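Local coordinates for protein ATP-dependent DNA helicase (Mycobacterium smegmatis, PDB 5V9X) that probably couples ATP hydrolysis to 3'-to-5' movement along single-stranded DNA, unwinding RNA:DNA hybrids, at residues N298-A303 and H356-K361. Residues are numbered along the deposited sequence; the frame is centred on the assembly and turned at random.
With nucleotides of chain B.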
ATOM      1  N   ASN A 298     -11.878   4.668  -0.628  1.00 43.49           N
ATOM      2  CA  ASN A 298     -11.048   3.471  -0.583  1.00 38.13           C
ATOM      3  C   ASN A 298     -11.329   2.494  -1.723  1.00 41.30           C
ATOM      4  O   ASN A 298     -10.850   1.357  -1.670  1.00 47.83           O
ATOM      5  CB  ASN A 298     -11.218   2.764   0.766  1.00 36.48           C
ATOM      6  CG  ASN A 298     -10.613   3.552   1.916  1.00 43.39           C
ATOM      7  OD1 ASN A 298      -9.813   4.463   1.705  1.00 52.10           O
ATOM      8  ND2 ASN A 298     -10.986   3.197   3.140  1.00 40.19           N
ATOM      9  N   SER A 299     -12.083   2.897  -2.742  1.00 42.55           N
ATOM     10  CA  SER A 299     -12.272   2.060  -3.919  1.00 41.70           C
ATOM     11  C   SER A 299     -12.642   2.954  -5.093  1.00 44.68           C
ATOM     12  O   SER A 299     -13.059   4.102  -4.916  1.00 46.63           O
ATOM     13  CB  SER A 299     -13.345   0.989  -3.694  1.00 40.09           C
ATOM     14  OG  SER A 299     -14.645   1.553  -3.701  1.00 45.97           O
ATOM     15  N   ARG A 300     -12.478   2.407  -6.300  1.00 43.78           N
ATOM     16  CA  ARG A 300     -12.815   3.167  -7.499  1.00 41.34           C
ATOM     17  C   ARG A 300     -14.323   3.319  -7.651  1.00 47.55           C
ATOM     18  O   ARG A 300     -14.809   4.400  -8.002  1.00 50.50           O
ATOM     19  CB  ARG A 300     -12.217   2.493  -8.733  1.00 40.59           C
ATOM     20  CG  ARG A 300     -10.695   2.432  -8.739  1.00 45.79           C
ATOM     21  CD  ARG A 300     -10.181   1.847 -10.046  1.00 53.70           C
ATOM     22  NE  ARG A 300     -10.515   0.432 -10.188  1.00 58.92           N
ATOM     23  CZ  ARG A 300      -9.624  -0.555 -10.139  1.00 57.45           C
ATOM     24  NH1 ARG A 300      -8.339  -0.280  -9.963  1.00 58.69           N
ATOM     25  NH2 ARG A 300     -10.016  -1.813 -10.277  1.00 55.44           N
ATOM     26  N   ARG A 301     -15.081   2.249  -7.390  1.00 51.05           N
ATOM     27  CA  ARG A 301     -16.533   2.322  -7.525  1.00 51.99           C
ATOM     28  C   ARG A 301     -17.127   3.356  -6.577  1.00 50.79           C
ATOM     29  O   ARG A 301     -18.046   4.094  -6.950  1.00 52.50           O
ATOM     30  CB  ARG A 301     -17.159   0.947  -7.286  1.00 55.51           C
ATOM     31  CG  ARG A 301     -17.191   0.058  -8.524  1.00 64.85           C
ATOM     32  CD  ARG A 301     -17.875  -1.273  -8.248  1.00 77.75           C
ATOM     33  NE  ARG A 301     -17.107  -2.107  -7.326  1.00 85.53           N
ATOM     34  CZ  ARG A 301     -17.512  -3.288  -6.867  1.00 87.04           C
ATOM     35  NH1 ARG A 301     -18.684  -3.784  -7.241  1.00 86.55           N
ATOM     36  NH2 ARG A 301     -16.744  -3.974  -6.031  1.00 85.08           N
ATOM     37  N   LEU A 302     -16.616   3.431  -5.346  1.00 49.11           N
ATOM     38  CA  LEU A 302     -17.117   4.433  -4.410  1.00 48.61           C
ATOM     39  C   LEU A 302     -16.764   5.842  -4.869  1.00 47.93           C
ATOM     40  O   LEU A 302     -17.545   6.779  -4.668  1.00 47.21           O
ATOM     41  CB  LEU A 302     -16.571   4.174  -3.009  1.00 50.02           C
ATOM     42  CG  LEU A 302     -17.153   5.058  -1.900  1.00 55.54           C
ATOM     43  CD1 LEU A 302     -18.633   4.772  -1.703  1.00 59.30           C
ATOM     44  CD2 LEU A 302     -16.390   4.875  -0.597  1.00 57.71           C
ATOM     45  N   ALA A 303     -15.591   6.012  -5.485  1.00 46.15           N
ATOM     46  CA  ALA A 303     -15.199   7.322  -5.997  1.00 44.18           C
ATOM     47  C   ALA A 303     -16.130   7.779  -7.116  1.00 46.94           C
ATOM     48  O   ALA A 303     -16.567   8.936  -7.145  1.00 50.59           O
ATOM     49  CB  ALA A 303     -13.749   7.282  -6.479  1.00 37.22           C
ATOM     50  N   HIS A 356      -8.935   8.221 -10.662  1.00 45.28           N
ATOM     51  CA  HIS A 356      -8.467   6.904 -10.240  1.00 42.06           C
ATOM     52  C   HIS A 356      -7.921   6.178 -11.465  1.00 39.27           C
ATOM     53  O   HIS A 356      -7.943   6.701 -12.584  1.00 39.15           O
ATOM     54  CB  HIS A 356      -9.573   6.102  -9.547  1.00 45.23           C
ATOM     55  CG  HIS A 356     -10.819   5.948 -10.362  1.00 46.81           C
ATOM     56  ND1 HIS A 356     -10.949   5.001 -11.355  1.00 46.47           N
ATOM     57  CD2 HIS A 356     -11.999   6.611 -10.318  1.00 48.77           C
ATOM     58  CE1 HIS A 356     -12.153   5.091 -11.892  1.00 48.47           C
ATOM     59  NE2 HIS A 356     -12.810   6.060 -11.280  1.00 49.60           N
ATOM     60  N   GLY A 357      -7.435   4.954 -11.238  1.00 32.95           N
ATOM     61  CA  GLY A 357      -6.728   4.228 -12.282  1.00 30.20           C
ATOM     62  C   GLY A 357      -7.568   3.928 -13.509  1.00 43.49           C
ATOM     63  O   GLY A 357      -7.038   3.856 -14.621  1.00 48.27           O
ATOM     64  N   SER A 358      -8.876   3.744 -13.334  1.00 36.19           N
ATOM     65  CA  SER A 358      -9.737   3.408 -14.462  1.00 42.87           C
ATOM     66  C   SER A 358     -10.211   4.631 -15.239  1.00 46.72           C
ATOM     67  O   SER A 358     -10.837   4.469 -16.292  1.00 48.11           O
ATOM     68  CB  SER A 358     -10.940   2.598 -13.980  1.00 49.20           C
ATOM     69  OG  SER A 358     -10.533   1.316 -13.529  1.00 49.34           O
ATOM     70  N   VAL A 359      -9.944   5.840 -14.746  1.00 46.91           N
ATOM     71  CA  VAL A 359     -10.171   7.038 -15.541  1.00 40.93           C
ATOM     72  C   VAL A 359      -9.126   7.096 -16.647  1.00 37.83           C
ATOM     73  O   VAL A 359      -7.967   6.707 -16.450  1.00 45.42           O
ATOM     74  CB  VAL A 359     -10.116   8.289 -14.645  1.00 44.34           C
ATOM     75  CG1 VAL A 359     -10.361   9.553 -15.451  1.00 32.54           C
ATOM     76  CG2 VAL A 359     -11.121   8.176 -13.508  1.00 32.37           C
ATOM     77  N   SER A 360      -9.534   7.559 -17.826  1.00 35.85           N
ATOM     78  CA  SER A 360      -8.593   7.700 -18.928  1.00 35.53           C
ATOM     79  C   SER A 360      -7.500   8.704 -18.574  1.00 39.07           C
ATOM     80  O   SER A 360      -7.631   9.503 -17.644  1.00 39.21           O
ATOM     81  CB  SER A 360      -9.319   8.148 -20.196  1.00 36.76           C
ATOM     82  OG  SER A 360      -9.918   9.417 -20.011  1.00 42.39           O
ATOM     83  N   LYS A 361      -6.399   8.654 -19.330  1.00 40.71           N
ATOM     84  CA  LYS A 361      -5.327   9.617 -19.099  1.00 40.08           C
ATOM     85  C   LYS A 361      -5.752  11.031 -19.477  1.00 42.39           C
ATOM     86  O   LYS A 361      -5.308  11.997 -18.845  1.00 37.85           O
ATOM     87  CB  LYS A 361      -4.067   9.213 -19.869  1.00 33.43           C
ATOM     88  CG  LYS A 361      -4.274   8.995 -21.359  1.00 37.25           C
ATOM     89  CD  LYS A 361      -2.942   8.874 -22.091  1.00 40.76           C
ATOM     90  CE  LYS A 361      -3.119   8.232 -23.461  1.00 45.93           C
ATOM     91  NZ  LYS A 361      -1.857   8.227 -24.257  1.00 48.97           N
TER
ATOM     92  P    DT B   8      -6.031   2.990  -8.522  1.00 46.82           P
ATOM     93  OP1  DT B   8      -6.441   4.353  -8.917  1.00 48.59           O
ATOM     94  OP2  DT B   8      -6.513   1.828  -9.301  1.00 47.28           O
ATOM     95  O5'  DT B   8      -4.434   2.923  -8.470  1.00 44.76           O
ATOM     96  C5'  DT B   8      -3.718   3.738  -7.548  1.00 41.95           C
ATOM     97  C4'  DT B   8      -2.304   3.219  -7.354  1.00 44.58           C
ATOM     98  O4'  DT B   8      -2.329   1.997  -6.597  1.00 41.69           O
ATOM     99  C3'  DT B   8      -1.571   2.868  -8.640  1.00 47.49           C
ATOM    100  O3'  DT B   8      -0.784   3.973  -9.047  1.00 48.48           O
ATOM    101  C2'  DT B   8      -0.694   1.657  -8.258  1.00 45.75           C
ATOM    102  C1'  DT B   8      -1.123   1.319  -6.826  1.00 40.69           C
ATOM    103  N1   DT B   8      -1.349  -0.137  -6.591  1.00 44.39           N
ATOM    104  C2   DT B   8      -0.515  -0.815  -5.734  1.00 46.75           C
ATOM    105  O2   DT B   8       0.410  -0.287  -5.146  1.00 48.41           O
ATOM    106  N3   DT B   8      -0.806  -2.145  -5.586  1.00 53.84           N
ATOM    107  C4   DT B   8      -1.827  -2.850  -6.199  1.00 55.33           C
ATOM    108  O4   DT B   8      -2.008  -4.048  -6.000  1.00 58.54           O
ATOM    109  C5   DT B   8      -2.664  -2.078  -7.086  1.00 47.96           C
ATOM    110  C7   DT B   8      -3.804  -2.733  -7.806  1.00 48.96           C
ATOM    111  C6   DT B   8      -2.388  -0.775  -7.237  1.00 44.99           C
ATOM    112  P    DC B   7     -10.165  -0.958  -5.726  1.00 65.43           P
ATOM    113  OP1  DC B   7     -11.409  -0.341  -6.231  1.00 66.06           O
ATOM    114  OP2  DC B   7      -9.779  -2.313  -6.174  1.00 67.46           O
ATOM    115  O5'  DC B   7      -8.969   0.034  -6.037  1.00 64.66           O
ATOM    116  C5'  DC B   7      -8.805   1.185  -5.228  1.00 60.58           C
ATOM    117  C4'  DC B   7      -7.345   1.558  -5.126  1.00 52.72           C
ATOM    118  O4'  DC B   7      -6.669   0.640  -4.253  1.00 54.00           O
ATOM    119  C3'  DC B   7      -6.586   1.490  -6.444  1.00 46.10           C
ATOM    120  O3'  DC B   7      -6.468   2.790  -6.991  1.00 46.19           O
ATOM    121  C2'  DC B   7      -5.213   0.906  -6.068  1.00 47.11           C
ATOM    122  C1'  DC B   7      -5.303   0.688  -4.559  1.00 53.99           C
ATOM    123  N1   DC B   7      -4.668  -0.579  -4.116  1.00 61.24           N
ATOM    124  C2   DC B   7      -3.474  -0.536  -3.391  1.00 66.18           C
ATOM    125  O2   DC B   7      -2.975   0.565  -3.121  1.00 71.04           O
ATOM    126  N3   DC B   7      -2.899  -1.701  -3.000  1.00 67.33           N
ATOM    127  C4   DC B   7      -3.471  -2.863  -3.316  1.00 69.63           C
ATOM    128  N4   DC B   7      -2.869  -3.987  -2.910  1.00 78.37           N
ATOM    129  C5   DC B   7      -4.686  -2.926  -4.060  1.00 62.18           C
ATOM    130  C6   DC B   7      -5.243  -1.773  -4.437  1.00 60.47           C
ATOM    131  P    DG B   6     -13.816  -5.428  -2.475  1.00128.76           P
ATOM    132  OP1  DG B   6     -14.501  -5.396  -3.787  1.00129.03           O
ATOM    133  OP2  DG B   6     -12.891  -6.539  -2.152  1.00131.93           O
ATOM    134  O5'  DG B   6     -13.009  -4.073  -2.294  1.00118.61           O
ATOM    135  C5'  DG B   6     -11.838  -3.855  -3.018  1.00109.66           C
ATOM    136  C4'  DG B   6     -11.252  -2.517  -2.644  1.00102.88           C
ATOM    137  O4'  DG B   6     -10.912  -2.513  -1.240  1.00106.36           O
ATOM    138  C3'  DG B   6      -9.986  -2.146  -3.404  1.00 96.69           C
ATOM    139  O3'  DG B   6     -10.214  -0.955  -4.123  1.00 86.84           O
ATOM    140  C2'  DG B   6      -8.917  -1.970  -2.312  1.00100.97           C
ATOM    141  C1'  DG B   6      -9.747  -1.758  -1.052  1.00108.71           C
ATOM    142  N9   DG B   6      -9.102  -2.219   0.184  1.00122.45           N
ATOM    143  C8   DG B   6      -9.700  -2.917   1.209  1.00127.14           C
ATOM    144  N7   DG B   6      -8.892  -3.196   2.193  1.00128.74           N
ATOM    145  C5   DG B   6      -7.676  -2.647   1.805  1.00128.86           C
ATOM    146  C6   DG B   6      -6.427  -2.635   2.472  1.00130.08           C
ATOM    147  O6   DG B   6      -6.140  -3.125   3.574  1.00130.11           O
ATOM    148  N1   DG B   6      -5.451  -1.971   1.729  1.00129.88           N
ATOM    149  C2   DG B   6      -5.657  -1.393   0.498  1.00126.31           C
ATOM    150  N2   DG B   6      -4.597  -0.797  -0.065  1.00122.62           N
ATOM    151  N3   DG B   6      -6.822  -1.394  -0.137  1.00125.33           N
ATOM    152  C4   DG B   6      -7.786  -2.038   0.570  1.00126.77           C
TER
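R300 packs against H356 in the second RecA-like domain of this superfamily 2 helicase, where the start of helix 300-318, after strand 292-296, and the loop after strand 352-355 meet the tracking strand. CB of R300 makes a CH-pi contact with the imidazole, 4.0 Å from the ring centroid and 17° off the ring normal; V359 CG2 covers the opposite face. CG and CD continue over the same face as CB, at the ND1 rim, with R300 CD 3.5 Å from H356 ND1. From here the chain bends at chi3, and the guanidinium lies 41° from the imidazole plane. S358 OG lies over one guanidinium face, too poorly angled to NE for a hydrogen bond, and O5' of DC7 of chain B over the other. At the tip, R300 NH1 donates to OP2 of DT8 of chain B (2.9 Å), which sits at the guanidinium edge, in its plane. G357 N donates to OP1 of that phosphate, so both segments grip one group. One phosphate earlier, R300 N meets OP1 of DC7 of chain B at 171°, as an amide in the helix's first turn, whose N-cap is S299. H356 is tethered twice: its NE2 pairs with E304, while S358 N, tilted from the ring plane, reaches H356 ND1 (3.1 Å).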